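Local coordinates for protein iminosuccinate reductase (Paracoccus denitrificans, PDB 6RQA) that catalyses the NADH-dependent reduction of iminosuccinate to L-aspartate, regenerating the amino-group donor of the beta-hydroxyaspartate cycle, at residues 147-152 / 172-177; 263-268 / 288-293; 229-234 / 305-310. All coordinates share one frame; numbering follows the deposited sequence.

Contact 1: residues 147-152 / 172-177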
loop_
_atom_site.group_PDB
_atom_site.type_symbol
_atom_site.label_atom_id
_atom_site.label_comp_id
_atom_site.label_asym_id
_atom_site.label_seq_id
_atom_site.Cartn_x
_atom_site.Cartn_y
_atom_site.Cartn_z
ATOM N N GLY A 147 1.910 20.149 -36.974
ATOM C CA GLY A 147 3.098 20.923 -37.272
ATOM C C GLY A 147 3.520 21.851 -36.150
ATOM O O GLY A 147 3.830 23.019 -36.395
ATOM N N ALA A 148 3.533 21.347 -34.918
ATOM C CA ALA A 148 3.961 22.150 -33.779
ATOM C C ALA A 148 5.449 22.452 -33.895
ATOM O O ALA A 148 6.272 21.535 -33.979
ATOM C CB ALA A 148 3.655 21.426 -32.472
ATOM N N LYS A 149 5.796 23.739 -33.898
ATOM C CA LYS A 149 7.167 24.174 -34.124
ATOM C C LYS A 149 7.865 24.685 -32.874
ATOM O O LYS A 149 9.094 24.612 -32.801
ATOM C CB LYS A 149 7.203 25.274 -35.193
ATOM C CG LYS A 149 6.410 24.938 -36.448
ATOM C CD LYS A 149 6.189 26.165 -37.320
ATOM C CE LYS A 149 7.446 26.547 -38.083
ATOM N NZ LYS A 149 7.807 25.517 -39.097
ATOM N N VAL A 150 7.121 25.194 -31.894
ATOM C CA VAL A 150 7.695 25.816 -30.707
ATOM C C VAL A 150 7.165 25.104 -29.472
ATOM O O VAL A 150 5.949 24.976 -29.295
ATOM C CB VAL A 150 7.376 27.321 -30.644
ATOM C CG1 VAL A 150 7.889 27.916 -29.342
ATOM C CG2 VAL A 150 7.978 28.040 -31.840
ATOM N N LEU A 151 8.080 24.653 -28.618
ATOM C CA LEU A 151 7.744 23.997 -27.364
ATOM C C LEU A 151 7.907 24.983 -26.215
ATOM O O LEU A 151 8.950 25.633 -26.092
ATOM C CB LEU A 151 8.635 22.774 -27.139
ATOM C CG LEU A 151 8.512 22.069 -25.787
ATOM C CD1 LEU A 151 7.137 21.438 -25.631
ATOM C CD2 LEU A 151 9.609 21.029 -25.626
ATOM N N GLY A 152 6.876 25.093 -25.380
ATOM C CA GLY A 152 6.919 25.991 -24.243
ATOM C C GLY A 152 7.041 25.266 -22.920
ATOM O O GLY A 152 6.192 24.437 -22.579
ATOM N N ARG A 172 9.274 16.618 -33.470
ATOM C CA ARG A 172 10.407 17.408 -33.938
ATOM C C ARG A 172 10.058 18.886 -33.811
ATOM O O ARG A 172 9.219 19.400 -34.558
ATOM C CB ARG A 172 10.760 17.039 -35.376
ATOM C CG ARG A 172 12.070 17.630 -35.874
ATOM C CD ARG A 172 11.836 18.825 -36.782
ATOM N NE ARG A 172 13.085 19.339 -37.338
ATOM C CZ ARG A 172 13.157 20.318 -38.233
ATOM N NH1 ARG A 172 14.337 20.722 -38.684
ATOM N NH2 ARG A 172 12.049 20.892 -38.681
ATOM N N PHE A 173 10.694 19.565 -32.863
ATOM C CA PHE A 173 10.485 20.987 -32.642
ATOM C C PHE A 173 11.608 21.794 -33.282
ATOM O O PHE A 173 12.673 21.271 -33.618
ATOM C CB PHE A 173 10.406 21.304 -31.144
ATOM C CG PHE A 173 9.168 20.779 -30.472
ATOM C CD1 PHE A 173 8.003 21.528 -30.455
ATOM C CD2 PHE A 173 9.172 19.543 -29.849
ATOM C CE1 PHE A 173 6.863 21.051 -29.833
ATOM C CE2 PHE A 173 8.036 19.060 -29.226
ATOM C CZ PHE A 173 6.879 19.816 -29.219
ATOM N N GLU A 174 11.350 23.093 -33.451
ATOM C CA GLU A 174 12.343 24.013 -33.983
ATOM C C GLU A 174 12.916 24.959 -32.938
ATOM O O GLU A 174 14.032 25.452 -33.125
ATOM C CB GLU A 174 11.742 24.849 -35.123
ATOM C CG GLU A 174 11.166 24.028 -36.260
ATOM C CD GLU A 174 10.517 24.892 -37.324
ATOM O OE1 GLU A 174 10.553 26.132 -37.185
ATOM O OE2 GLU A 174 9.972 24.330 -38.297
ATOM N N LYS A 175 12.191 25.215 -31.853
ATOM C CA LYS A 175 12.619 26.170 -30.844
ATOM C C LYS A 175 11.979 25.799 -29.515
ATOM O O LYS A 175 10.895 25.212 -29.476
ATOM C CB LYS A 175 12.246 27.603 -31.247
ATOM C CG LYS A 175 12.802 28.688 -30.343
ATOM C CD LYS A 175 12.339 30.064 -30.792
ATOM C CE LYS A 175 12.889 31.150 -29.883
ATOM N NZ LYS A 175 12.438 32.505 -30.308
ATOM N N VAL A 176 12.666 26.136 -28.425
ATOM C CA VAL A 176 12.162 25.923 -27.074
ATOM C C VAL A 176 12.199 27.255 -26.342
ATOM O O VAL A 176 13.264 27.869 -26.217
ATOM C CB VAL A 176 12.977 24.866 -26.308
ATOM C CG1 VAL A 176 12.401 24.665 -24.913
ATOM C CG2 VAL A 176 13.006 23.552 -27.073
ATOM N N ILE A 177 11.041 27.705 -25.865
ATOM C CA ILE A 177 10.935 28.889 -25.020
ATOM C C ILE A 177 10.526 28.437 -23.626
ATOM O O ILE A 177 9.723 27.507 -23.474
ATOM C CB ILE A 177 9.937 29.918 -25.589
ATOM C CG1 ILE A 177 8.573 29.269 -25.839
ATOM C CG2 ILE A 177 10.482 30.539 -26.869
ATOM C CD1 ILE A 177 7.537 30.223 -26.399
#

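Contact 2: residues 263-268 / 288-293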
loop_
_atom_site.group_PDB
_atom_site.type_symbol
_atom_site.label_atom_id
_atom_site.label_comp_id
_atom_site.label_asym_id
_atom_site.label_seq_id
_atom_site.Cartn_x
_atom_site.Cartn_y
_atom_site.Cartn_z
ATOM N N ASP A 263 -5.388 11.028 -17.301
ATOM C CA ASP A 263 -5.073 9.618 -17.102
ATOM C C ASP A 263 -6.096 8.924 -16.211
ATOM O O ASP A 263 -6.541 7.815 -16.526
ATOM C CB ASP A 263 -3.668 9.473 -16.508
ATOM C CG ASP A 263 -3.404 10.451 -15.375
ATOM O OD1 ASP A 263 -4.373 11.036 -14.844
ATOM O OD2 ASP A 263 -2.221 10.643 -15.021
ATOM N N GLU A 264 -6.478 9.559 -15.106
ATOM C CA GLU A 264 -7.509 9.048 -14.211
ATOM C C GLU A 264 -8.482 10.180 -13.921
ATOM O O GLU A 264 -8.099 11.188 -13.317
ATOM C CB GLU A 264 -6.900 8.506 -12.914
ATOM C CG GLU A 264 -7.874 7.729 -12.042
ATOM C CD GLU A 264 -8.288 6.408 -12.663
ATOM O OE1 GLU A 264 -7.533 5.879 -13.506
ATOM O OE2 GLU A 264 -9.372 5.898 -12.311
ATOM N N VAL A 265 -9.733 10.018 -14.360
ATOM C CA VAL A 265 -10.722 11.082 -14.207
ATOM C C VAL A 265 -11.018 11.342 -12.737
ATOM O O VAL A 265 -11.291 12.482 -12.341
ATOM C CB VAL A 265 -12.005 10.733 -14.989
ATOM C CG1 VAL A 265 -12.976 11.906 -14.979
ATOM C CG2 VAL A 265 -11.665 10.323 -16.416
ATOM N N ALA A 266 -10.968 10.297 -11.906
ATOM C CA ALA A 266 -11.223 10.469 -10.479
ATOM C C ALA A 266 -10.159 11.343 -9.826
ATOM O O ALA A 266 -10.478 12.197 -8.991
ATOM C CB ALA A 266 -11.298 9.106 -9.793
ATOM N N GLN A 267 -8.891 11.146 -10.194
ATOM C CA GLN A 267 -7.821 11.959 -9.625
ATOM C C GLN A 267 -7.761 13.345 -10.253
ATOM O O GLN A 267 -7.372 14.307 -9.581
ATOM C CB GLN A 267 -6.474 11.253 -9.792
ATOM C CG GLN A 267 -6.416 9.865 -9.170
ATOM C CD GLN A 267 -5.052 9.215 -9.321
ATOM O OE1 GLN A 267 -4.055 9.890 -9.574
ATOM N NE2 GLN A 267 -5.005 7.895 -9.169
ATOM N N SER A 268 -8.141 13.468 -11.527
ATOM C CA SER A 268 -8.067 14.760 -12.204
ATOM C C SER A 268 -8.987 15.785 -11.551
ATOM O O SER A 268 -8.616 16.954 -11.396
ATOM C CB SER A 268 -8.414 14.598 -13.683
ATOM O OG SER A 268 -8.483 15.859 -14.327
ATOM N N VAL A 288 -14.496 15.655 -18.701
ATOM C CA VAL A 288 -13.073 15.350 -18.609
ATOM C C VAL A 288 -12.839 14.024 -19.322
ATOM O O VAL A 288 -13.277 12.969 -18.851
ATOM C CB VAL A 288 -12.604 15.295 -17.149
ATOM C CG1 VAL A 288 -11.142 14.894 -17.075
ATOM C CG2 VAL A 288 -12.827 16.640 -16.472
ATOM N N GLY A 289 -12.147 14.074 -20.458
ATOM C CA GLY A 289 -11.898 12.890 -21.250
ATOM C C GLY A 289 -10.720 12.079 -20.747
ATOM O O GLY A 289 -10.093 12.378 -19.732
ATOM N N GLU A 290 -10.420 11.015 -21.489
ATOM C CA GLU A 290 -9.321 10.112 -21.175
ATOM C C GLU A 290 -8.337 10.106 -22.334
ATOM O O GLU A 290 -8.728 9.868 -23.482
ATOM C CB GLU A 290 -9.827 8.693 -20.907
ATOM C CG GLU A 290 -10.812 8.585 -19.756
ATOM C CD GLU A 290 -11.317 7.170 -19.554
ATOM O OE1 GLU A 290 -10.831 6.258 -20.258
ATOM O OE2 GLU A 290 -12.198 6.967 -18.692
ATOM N N LEU A 291 -7.063 10.367 -22.031
ATOM C CA LEU A 291 -6.037 10.332 -23.068
ATOM C C LEU A 291 -5.926 8.944 -23.682
ATOM O O LEU A 291 -5.686 8.807 -24.888
ATOM C CB LEU A 291 -4.691 10.773 -22.495
ATOM C CG LEU A 291 -3.507 10.700 -23.463
ATOM C CD1 LEU A 291 -3.723 11.633 -24.646
ATOM C CD2 LEU A 291 -2.201 11.015 -22.759
ATOM N N GLY A 292 -6.103 7.900 -22.869
ATOM C CA GLY A 292 -6.014 6.545 -23.383
ATOM C C GLY A 292 -7.054 6.233 -24.440
ATOM O O GLY A 292 -6.795 5.446 -25.355
ATOM N N ALA A 293 -8.243 6.831 -24.329
ATOM C CA ALA A 293 -9.268 6.619 -25.345
ATOM C C ALA A 293 -8.831 7.165 -26.697
ATOM O O ALA A 293 -9.240 6.641 -27.741
ATOM C CB ALA A 293 -10.586 7.259 -24.909
#

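Contact 3: residues 229-234 / 305-310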
loop_
_atom_site.group_PDB
_atom_site.type_symbol
_atom_site.label_atom_id
_atom_site.label_comp_id
_atom_site.label_asym_id
_atom_site.label_seq_id
_atom_site.Cartn_x
_atom_site.Cartn_y
_atom_site.Cartn_z
ATOM N N GLU A 229 -6.105 34.504 -21.088
ATOM C CA GLU A 229 -5.789 35.319 -22.254
ATOM C C GLU A 229 -4.337 35.191 -22.699
ATOM O O GLU A 229 -3.976 35.756 -23.737
ATOM C CB GLU A 229 -6.119 36.787 -21.975
ATOM C CG GLU A 229 -7.611 37.079 -21.880
ATOM C CD GLU A 229 -8.386 36.569 -23.083
ATOM O OE1 GLU A 229 -8.901 35.431 -23.026
ATOM O OE2 GLU A 229 -8.477 37.304 -24.089
ATOM N N HIS A 230 -3.502 34.468 -21.949
ATOM C CA HIS A 230 -2.137 34.215 -22.401
ATOM C C HIS A 230 -2.127 33.289 -23.611
ATOM O O HIS A 230 -1.427 33.546 -24.597
ATOM C CB HIS A 230 -1.306 33.615 -21.264
ATOM C CG HIS A 230 -0.872 34.612 -20.235
ATOM N ND1 HIS A 230 -0.382 34.242 -19.002
ATOM C CD2 HIS A 230 -0.846 35.966 -20.259
ATOM C CE1 HIS A 230 -0.078 35.323 -18.308
ATOM N NE2 HIS A 230 -0.350 36.383 -19.048
ATOM N N VAL A 231 -2.901 32.207 -23.552
ATOM C CA VAL A 231 -2.891 31.204 -24.611
ATOM C C VAL A 231 -3.629 31.749 -25.827
ATOM O O VAL A 231 -4.803 32.127 -25.743
ATOM C CB VAL A 231 -3.518 29.892 -24.125
ATOM C CG1 VAL A 231 -3.486 28.849 -25.231
ATOM C CG2 VAL A 231 -2.792 29.389 -22.888
ATOM N N LYS A 232 -2.941 31.786 -26.966
ATOM C CA LYS A 232 -3.518 32.232 -28.224
ATOM C C LYS A 232 -3.218 31.204 -29.305
ATOM O O LYS A 232 -2.130 30.620 -29.333
ATOM C CB LYS A 232 -2.968 33.607 -28.638
ATOM C CG LYS A 232 -3.088 34.696 -27.573
ATOM C CD LYS A 232 -4.319 35.574 -27.773
ATOM C CE LYS A 232 -5.578 34.937 -27.205
ATOM N NZ LYS A 232 -6.772 35.809 -27.382
ATOM N N GLY A 233 -4.187 30.983 -30.189
ATOM C CA GLY A 233 -4.022 30.065 -31.289
ATOM C C GLY A 233 -4.082 28.612 -30.859
ATOM O O GLY A 233 -4.326 28.296 -29.691
ATOM N N PRO A 234 -3.873 27.700 -31.808
ATOM C CA PRO A 234 -3.860 26.270 -31.469
ATOM C C PRO A 234 -2.725 25.944 -30.508
ATOM O O PRO A 234 -1.560 26.263 -30.762
ATOM C CB PRO A 234 -3.669 25.584 -32.827
ATOM C CG PRO A 234 -4.133 26.589 -33.831
ATOM C CD PRO A 234 -3.769 27.926 -33.259
ATOM N N ALA A 305 -10.703 21.684 -31.883
ATOM C CA ALA A 305 -10.541 22.516 -30.702
ATOM C C ALA A 305 -9.255 23.327 -30.795
ATOM O O ALA A 305 -8.256 22.888 -31.373
ATOM C CB ALA A 305 -10.532 21.657 -29.439
ATOM N N GLU A 306 -9.284 24.525 -30.215
ATOM C CA GLU A 306 -8.123 25.404 -30.260
ATOM C C GLU A 306 -7.153 25.163 -29.112
ATOM O O GLU A 306 -5.952 25.403 -29.271
ATOM C CB GLU A 306 -8.567 26.870 -30.256
ATOM C CG GLU A 306 -9.428 27.259 -29.068
ATOM C CD GLU A 306 -9.708 28.747 -29.018
ATOM O OE1 GLU A 306 -9.003 29.509 -29.715
ATOM O OE2 GLU A 306 -10.632 29.154 -28.285
ATOM N N VAL A 307 -7.637 24.701 -27.962
ATOM C CA VAL A 307 -6.789 24.441 -26.803
ATOM C C VAL A 307 -7.139 23.069 -26.250
ATOM O O VAL A 307 -8.302 22.805 -25.923
ATOM C CB VAL A 307 -6.946 25.517 -25.715
ATOM C CG1 VAL A 307 -6.100 25.165 -24.501
ATOM C CG2 VAL A 307 -6.559 26.887 -26.255
ATOM N N THR A 308 -6.141 22.196 -26.153
ATOM C CA THR A 308 -6.279 20.901 -25.508
ATOM C C THR A 308 -5.390 20.857 -24.274
ATOM O O THR A 308 -4.304 21.445 -24.249
ATOM C CB THR A 308 -5.906 19.752 -26.455
ATOM O OG1 THR A 308 -4.556 19.918 -26.906
ATOM C CG2 THR A 308 -6.841 19.724 -27.657
ATOM N N ILE A 309 -5.860 20.161 -23.241
ATOM C CA ILE A 309 -5.137 20.035 -21.982
ATOM C C ILE A 309 -5.104 18.568 -21.584
ATOM O O ILE A 309 -6.131 17.882 -21.634
ATOM C CB ILE A 309 -5.775 20.882 -20.863
ATOM C CG1 ILE A 309 -5.687 22.371 -21.192
ATOM C CG2 ILE A 309 -5.105 20.600 -19.529
ATOM C CD1 ILE A 309 -6.290 23.258 -20.126
ATOM N N PHE A 310 -3.927 18.085 -21.199
ATOM C CA PHE A 310 -3.768 16.766 -20.600
ATOM C C PHE A 310 -3.422 16.945 -19.130
ATOM O O PHE A 310 -2.360 17.485 -18.800
ATOM C CB PHE A 310 -2.688 15.952 -21.308
ATOM C CG PHE A 310 -2.279 14.720 -20.555
ATOM C CD1 PHE A 310 -3.183 13.689 -20.346
ATOM C CD2 PHE A 310 -0.998 14.594 -20.049
ATOM C CE1 PHE A 310 -2.815 12.555 -19.648
ATOM C CE2 PHE A 310 -0.622 13.461 -19.351
ATOM C CZ PHE A 310 -1.531 12.440 -19.150
#

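Contact 1: residues 147-152 / 172-177
Leu151 lies against the ring of Phe173 at the start of a beta-alpha-beta unit, where strands 150-154 and 175-179 run parallel and helix 158-170 connects them. Such a crossover is a building block of the Rossmann-type domain that binds NAD in this family, and it illustrates how one strand pair can have a firm interior and a looser rim. On the firm side, Leu151 CB sits over one face of the Phe173 ring, 3.7 Å from its centroid, in a CH-pi contact displaced toward the rim of the ring. With CG anti to the backbone N (chi1 173°), Leu151 also brings CD1 within 3.9 Å of Phe173 CZ. Leu151 and Val176 share the sheet face covered by helix 158-170, through Ala167 and Met164, while on the other face Val150 CG1 meets Ile177 CD1 at 3.8 Å, the two side chains crossing at about a right angle. Parallel-sheet bonds set the register: Leu151 N donates to Lys175 O (3.0 Å), and Ile177 N to Leu151 O (3.0 Å). Where the ladder begins, Lys149 O receives two amides, Glu174 N at 2.8 Å and, less straight, Lys175 N at 3.3 Å.

Toward solvent the packing gives way to charge. The Lys149 and Glu174 chains run alongside one another; bends at the third and fourth torsions of Lys149 carry NZ to Glu174 OE2 (2.6 Å), which it meets on the syn side, 33° out of the carboxylate plane. Lys175 turns instead to Glu201. The chemistry implies a division of labour: backbone hydrogen bonds set the register and apolar side chains pack both faces, whereas the salt bridge fastens an exposed end and is probably weakened by water.

Contact 2: residues 263-268 / 288-293
At the edge of the parallel sheet of the Rossmann-type domain, where 288-290 forms a weakly bonded outermost strand beside strand 259-262, Val265 of the short helix 265-270 packs against Val288 and Glu290. The example shows a helix start laid on a sheet edge mainly through one branched side chain. With CG1 anti to the backbone N (chi1 -173°), Val265 divides its two methyls between neighbours: CG1 approaches Val288 CB at 4.0 Å, while CG2 lies 3.9 Å from Glu290 CG, in a right-angled crossing, and 3.9 Å from the backbone oxygen Val288 O. The two valine side chains pass alongside one another, pointing opposite ways. One helical turn later, Ser268 OG stands 3.9 Å from Val288 CG1; this is contact without bonding, for the hydroxyl is hydrogen-bonded to Asp311.

The helix start is organised from its own side. Glu264 occupies the N-cap position and its carbonyl takes the first helical bond, Ser268 N to Glu264 O at 2.9 Å. Asp263 OD1 accepts the amide of Glu264 and also pairs with Thr313, while OD2 is bonded to Gly314 N, tying the turn to the loop that follows strand 307-311. The side chain of Ser268 is about 10 Å from the bound NAD, so the contact lies near the cofactor site without lining it.

Glu290 meets Val265 chiefly with its aliphatic stem, and its OE2 forms a salt bridge with Arg53. The segments are thus joined by van der Waals contact, mostly of valine methyls; the polar ends of Ser268 and Glu290 bond outside them, and those bonds probably help to place the two parts.

Contact 3: residues 229-234 / 305-310
The backbones come nearest where Pro234 meets Glu306, their CA atoms 4.5 Å apart, and Pro234 CA directs its hydrogen to Glu306 O (3.2 Å between the heavy atoms, 152° at the hydrogen). Just before it, Gly233 has a positive phi (75°), a conformation that favours glycine, just ahead of strand 235-239.

Among the side chains the apolar link is a single pair. Val231 CG1 and Val307 CG2 reach toward each other tip to tip, 3.8 Å apart. The methyl of Val231 that meets Val307 is the one anti to N (chi1 -179°), and that of Val307 is its other branch, beside N. Gly233 O adds a more distant touch, 4.3 Å from Val307 CG2. Polar atoms of both segments turn to Arg257: Val231 O is hydrogen-bonded to it, and Glu306 OE2 makes a long, weak ion pair.

The contact lies at the start of strand 307-311, an inner strand of the parallel sheet of the Rossmann-type domain. Strand 235-239 lies directly beside strand 307-311, with Thr235 bonded through its backbone to Glu306 and Thr308, and Ile237 packs against both Val231 and Val307. The loop itself leans on helix 205-211, to which Lys232 is linked by a backbone bond at Gly209, while Thr308 and Phe310 turn to helix 125-143.

All three contacts draw on one eight-stranded parallel sheet and are partly buried, but contact 2 lies deepest, its centre about 13 Å from the chain's centre, while those of contacts 1 and 3 lie about 19 and 20 Å out. Contact 1 is the most extensive, joining two strands through backbone bonds with a buried aromatic interior and a charged, exposed rim. Contacts 2 and 3 lack cross-segment hydrogen bonds between N and O atoms and rest largely on valine methyls: contact 2 sets a helix start on an edge strand, whereas contact 3 joins a loop to the beginning of an inner strand. Contacts 2 and 3 touch through Leu291 CD2 and Phe310 CE1 (3.5 Å), tying helix 291-295 to strand 307-311.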